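Local coordinates for protein putative phosphinothricin acetyltransferase YwnH (Bacillus subtilis, PDB 1VHS) that probably transfers an acetyl group from acetyl-CoA to phosphinothricin, inactivating this antibiotic and herbicide, at residues 11-14 with 15-19; 107-110 with 111-115. All blocks are in the same frame, centred on the assembly; numbering follows the deposited sequence.

Interaction 1 (11-14 with 15-19)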
loop_
_atom_site.group_PDB
_atom_site.type_symbol
_atom_site.label_atom_id
_atom_site.label_comp_id
_atom_site.label_asym_id
_atom_site.label_seq_id
_atom_site.Cartn_x
_atom_site.Cartn_y
_atom_site.Cartn_z
ATOM N N ARG A 11 6.657 -2.847 17.706
ATOM C CA ARG A 11 7.042 -1.489 18.076
ATOM C C ARG A 11 6.971 -0.518 16.902
ATOM O O ARG A 11 7.130 0.687 17.083
ATOM C CB ARG A 11 8.450 -1.467 18.698
ATOM C CG ARG A 11 9.581 -1.775 17.740
ATOM C CD ARG A 11 10.850 -2.160 18.499
ATOM N NE ARG A 11 11.523 -1.034 19.143
ATOM C CZ ARG A 11 12.390 -0.233 18.530
ATOM N NH1 ARG A 11 12.687 -0.426 17.253
ATOM N NH2 ARG A 11 12.989 0.747 19.200
ATOM N N ASP A 12 6.721 -1.042 15.702
ATOM C CA ASP A 12 6.614 -0.213 14.501
ATOM C C ASP A 12 5.187 0.287 14.259
ATOM O O ASP A 12 4.980 1.219 13.482
ATOM C CB ASP A 12 7.052 -1.003 13.265
ATOM C CG ASP A 12 8.518 -1.386 13.300
ATOM O OD1 ASP A 12 8.862 -2.435 12.720
ATOM O OD2 ASP A 12 9.316 -0.633 13.889
ATOM N N LEU A 13 4.208 -0.332 14.911
ATOM C CA LEU A 13 2.808 0.067 14.716
ATOM C C LEU A 13 2.607 1.573 14.835
ATOM O O LEU A 13 1.927 2.181 14.011
ATOM C CB LEU A 13 1.896 -0.658 15.710
ATOM C CG LEU A 13 0.402 -0.332 15.579
ATOM C CD1 LEU A 13 -0.082 -0.686 14.176
ATOM C CD2 LEU A 13 -0.387 -1.096 16.629
ATOM N N GLU A 14 3.200 2.178 15.862
ATOM C CA GLU A 14 3.092 3.620 16.077
ATOM C C GLU A 14 3.533 4.432 14.855
ATOM O O GLU A 14 2.822 5.340 14.408
ATOM C CB GLU A 14 3.917 4.015 17.317
ATOM C CG GLU A 14 4.339 5.477 17.384
ATOM C CD GLU A 14 5.589 5.758 16.571
ATOM O OE1 GLU A 14 6.649 5.180 16.890
ATOM O OE2 GLU A 14 5.514 6.555 15.612
ATOM N N ALA A 15 4.701 4.102 14.313
ATOM C CA ALA A 15 5.233 4.803 13.148
ATOM C C ALA A 15 4.413 4.509 11.888
ATOM O O ALA A 15 4.238 5.380 11.040
ATOM C CB ALA A 15 6.682 4.403 12.925
ATOM N N VAL A 16 3.924 3.278 11.773
ATOM C CA VAL A 16 3.129 2.865 10.618
ATOM C C VAL A 16 1.832 3.668 10.573
ATOM O O VAL A 16 1.436 4.160 9.516
ATOM C CB VAL A 16 2.814 1.343 10.676
ATOM C CG1 VAL A 16 1.784 0.966 9.619
ATOM C CG2 VAL A 16 4.093 0.542 10.451
ATOM N N VAL A 17 1.179 3.809 11.724
ATOM C CA VAL A 17 -0.062 4.572 11.800
ATOM C C VAL A 17 0.209 6.054 11.575
ATOM O O VAL A 17 -0.570 6.748 10.921
ATOM C CB VAL A 17 -0.750 4.382 13.170
ATOM C CG1 VAL A 17 -1.930 5.341 13.305
ATOM C CG2 VAL A 17 -1.221 2.950 13.305
ATOM N N ALA A 18 1.318 6.542 12.121
ATOM C CA ALA A 18 1.684 7.941 11.960
ATOM C C ALA A 18 1.858 8.271 10.477
ATOM O O ALA A 18 1.382 9.306 10.005
ATOM C CB ALA A 18 2.973 8.236 12.720
ATOM N N ILE A 19 2.541 7.392 9.746
ATOM C CA ILE A 19 2.758 7.598 8.317
ATOM C C ILE A 19 1.402 7.595 7.614
ATOM O O ILE A 19 1.132 8.428 6.749
ATOM C CB ILE A 19 3.657 6.490 7.722
ATOM C CG1 ILE A 19 5.094 6.687 8.216
ATOM C CG2 ILE A 19 3.580 6.500 6.184
ATOM C CD1 ILE A 19 6.055 5.603 7.786
HETATM O O HOH W 1 6.832 2.751 15.731
#
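Asp-12, Leu-13 and Glu-14 each lend a backbone carbonyl to an amide four residues on, the alpha-helical i to i+4 pattern, in the first turns of helix 13-24, the first after strand 4-7 in this GNAT-fold acetyltransferase. The bonds are Val-16 N to Asp-12 O at 2.9 Å, Val-17 N to Leu-13 O at 2.9 Å and Ala-18 N to Glu-14 O at 3.0 Å; the last is bent most, 152° at the hydrogen. On the buried side, Leu-13 and Val-17 run alongside each other, Leu-13 CD1 meeting Val-17 CG2 at 3.9 Å, with Pro-38, Met-42 and Phe-45 packed on Leu-13 and Val-36 on Val-17. Asp-12 turns its carboxylate to the residues just before it, where OD1 accepts the Glu-9 amide and forms a salt bridge with Arg-6. On the solvent side, Glu-14 CG lies opposite the backbone N (chi1 158°), and the chain bends at chi2 (-83°), which folds the carboxylate back beside Ala-15 and brings Glu-14 OE2 to 3.6 Å from Ala-15 CB. One water closes this turn: it donates to Arg-11 O and Glu-14 OE1 (2.7 Å), and accepts from Ala-15 N at 2.9 Å.

Interaction 2 (107-110 with 111-115)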
loop_
_atom_site.group_PDB
_atom_site.type_symbol
_atom_site.label_atom_id
_atom_site.label_comp_id
_atom_site.label_asym_id
_atom_site.label_seq_id
_atom_site.Cartn_x
_atom_site.Cartn_y
_atom_site.Cartn_z
ATOM N N LEU A 107 7.650 -5.716 -5.914
ATOM C CA LEU A 107 7.604 -6.625 -7.055
ATOM C C LEU A 107 8.670 -7.717 -7.023
ATOM O O LEU A 107 8.467 -8.803 -7.563
ATOM C CB LEU A 107 7.692 -5.829 -8.365
ATOM C CG LEU A 107 6.435 -5.014 -8.711
ATOM C CD1 LEU A 107 6.724 -4.056 -9.866
ATOM C CD2 LEU A 107 5.303 -5.962 -9.068
ATOM N N ARG A 108 9.807 -7.432 -6.402
ATOM C CA ARG A 108 10.862 -8.429 -6.285
ATOM C C ARG A 108 10.399 -9.470 -5.272
ATOM O O ARG A 108 10.578 -10.676 -5.458
ATOM C CB ARG A 108 12.162 -7.777 -5.790
ATOM C CG ARG A 108 13.260 -8.775 -5.427
ATOM C CD ARG A 108 14.522 -8.078 -4.913
ATOM N NE ARG A 108 14.328 -7.408 -3.626
ATOM C CZ ARG A 108 14.215 -8.033 -2.456
ATOM N NH1 ARG A 108 14.042 -7.332 -1.343
ATOM N NH2 ARG A 108 14.278 -9.356 -2.392
ATOM N N ILE A 109 9.784 -8.986 -4.203
ATOM C CA ILE A 109 9.304 -9.837 -3.126
ATOM C C ILE A 109 8.083 -10.691 -3.455
ATOM O O ILE A 109 8.057 -11.882 -3.153
ATOM C CB ILE A 109 8.999 -8.975 -1.881
ATOM C CG1 ILE A 109 10.311 -8.460 -1.284
ATOM C CG2 ILE A 109 8.183 -9.766 -0.866
ATOM C CD1 ILE A 109 10.119 -7.521 -0.096
ATOM N N ALA A 110 7.082 -10.085 -4.087
ATOM C CA ALA A 110 5.827 -10.769 -4.410
ATOM C C ALA A 110 5.906 -12.210 -4.924
ATOM O O ALA A 110 5.223 -13.089 -4.405
ATOM C CB ALA A 110 5.010 -9.910 -5.379
ATOM N N PRO A 111 6.728 -12.471 -5.954
ATOM C CA PRO A 111 6.848 -13.829 -6.492
ATOM C C PRO A 111 7.265 -14.857 -5.445
ATOM O O PRO A 111 6.806 -15.999 -5.464
ATOM C CB PRO A 111 7.895 -13.673 -7.593
ATOM C CG PRO A 111 7.672 -12.280 -8.062
ATOM C CD PRO A 111 7.527 -11.529 -6.753
ATOM N N ASN A 112 8.135 -14.449 -4.529
ATOM C CA ASN A 112 8.594 -15.358 -3.488
ATOM C C ASN A 112 7.534 -15.594 -2.424
ATOM O O ASN A 112 7.672 -16.490 -1.594
ATOM C CB ASN A 112 9.881 -14.832 -2.849
ATOM C CG ASN A 112 11.057 -14.853 -3.808
ATOM O OD1 ASN A 112 11.216 -13.959 -4.640
ATOM N ND2 ASN A 112 11.882 -15.889 -3.705
ATOM N N LEU A 113 6.471 -14.793 -2.452
ATOM C CA LEU A 113 5.382 -14.944 -1.496
ATOM C C LEU A 113 4.312 -15.863 -2.080
ATOM O O LEU A 113 3.303 -16.152 -1.434
ATOM C CB LEU A 113 4.770 -13.578 -1.162
ATOM C CG LEU A 113 5.712 -12.559 -0.509
ATOM C CD1 LEU A 113 4.982 -11.238 -0.308
ATOM C CD2 LEU A 113 6.216 -13.103 0.821
ATOM N N GLY A 114 4.540 -16.323 -3.306
ATOM C CA GLY A 114 3.583 -17.196 -3.961
ATOM C C GLY A 114 2.439 -16.425 -4.603
ATOM O O GLY A 114 1.404 -16.995 -4.944
ATOM N N ILE A 115 2.625 -15.123 -4.775
ATOM C CA ILE A 115 1.596 -14.281 -5.379
ATOM C C ILE A 115 1.684 -14.303 -6.902
ATOM O O ILE A 115 2.739 -14.026 -7.473
ATOM C CB ILE A 115 1.741 -12.828 -4.908
ATOM C CG1 ILE A 115 1.543 -12.757 -3.393
ATOM C CG2 ILE A 115 0.720 -11.941 -5.627
ATOM C CD1 ILE A 115 1.987 -11.441 -2.784
#
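Ala-110 O accepts Ile-115 N in a weak 3.3 Å bond, and Gly-114 N reaches Pro-111 O at 3.1 Å; with Gly-114 at positive phi (82°), this pair defines a Schellman motif after helix 98-109. The hydrophobic contact that accompanies such motifs is present but loose, Ala-110 CB lying 4.3 Å from Ile-115 CD1. Leu-113 supplies the larger bump. With Leu-113 CG held beside the backbone N (chi1 -61°), the side chain comes up against Ile-109, and the two cross at an angle with Leu-113 CD1 3.6 Å from the Ile-109 CG2 methyl. The Ala-110 carbonyl oxygen has Leu-113 CB and Ile-115 CB against it; it also accepts Leu-113 N at 2.9 Å, the donor standing 61° out of the carbonyl plane. On another side of the turn the Pro-111 ring takes the place where an amide hydrogen would be, and presses Pro-111 CD to 3.0 Å from Leu-107 O. Farther out, Arg-108 pairs with Glu-105 one turn earlier. Phe-70 of strand 64-72 touches the side chains of Ile-109, Ala-110, Leu-113 and Ile-115, while Tyr-55 of strand 54-58 borders Ile-109 and Leu-113.

How the interactions relate
Interactions 1 and 2 are separate, with centres 24 Å and nearest atoms about 14 Å apart, and they treat opposite ends of two different helices: 11-19 lies at the N-terminal part of helix 13-24, whereas 107-115 leads out of helix 98-109 toward strand 117-123. Each is partly buried: Leu-13, Val-16, Val-17 and polar Asp-12 lie inside in the first, Ala-110 and Ile-115 in the second. Both pack on strands 54-58 and 64-72, through different residues: Val-56, Val-64 and Trp-67 for the first, Tyr-55 and Phe-70 for the second. Chemically, interaction 1 combines regular helical bonds with a water and a carboxylate; interaction 2 relies on mostly weak backbone bonds, a proline and a glycine to turn the chain.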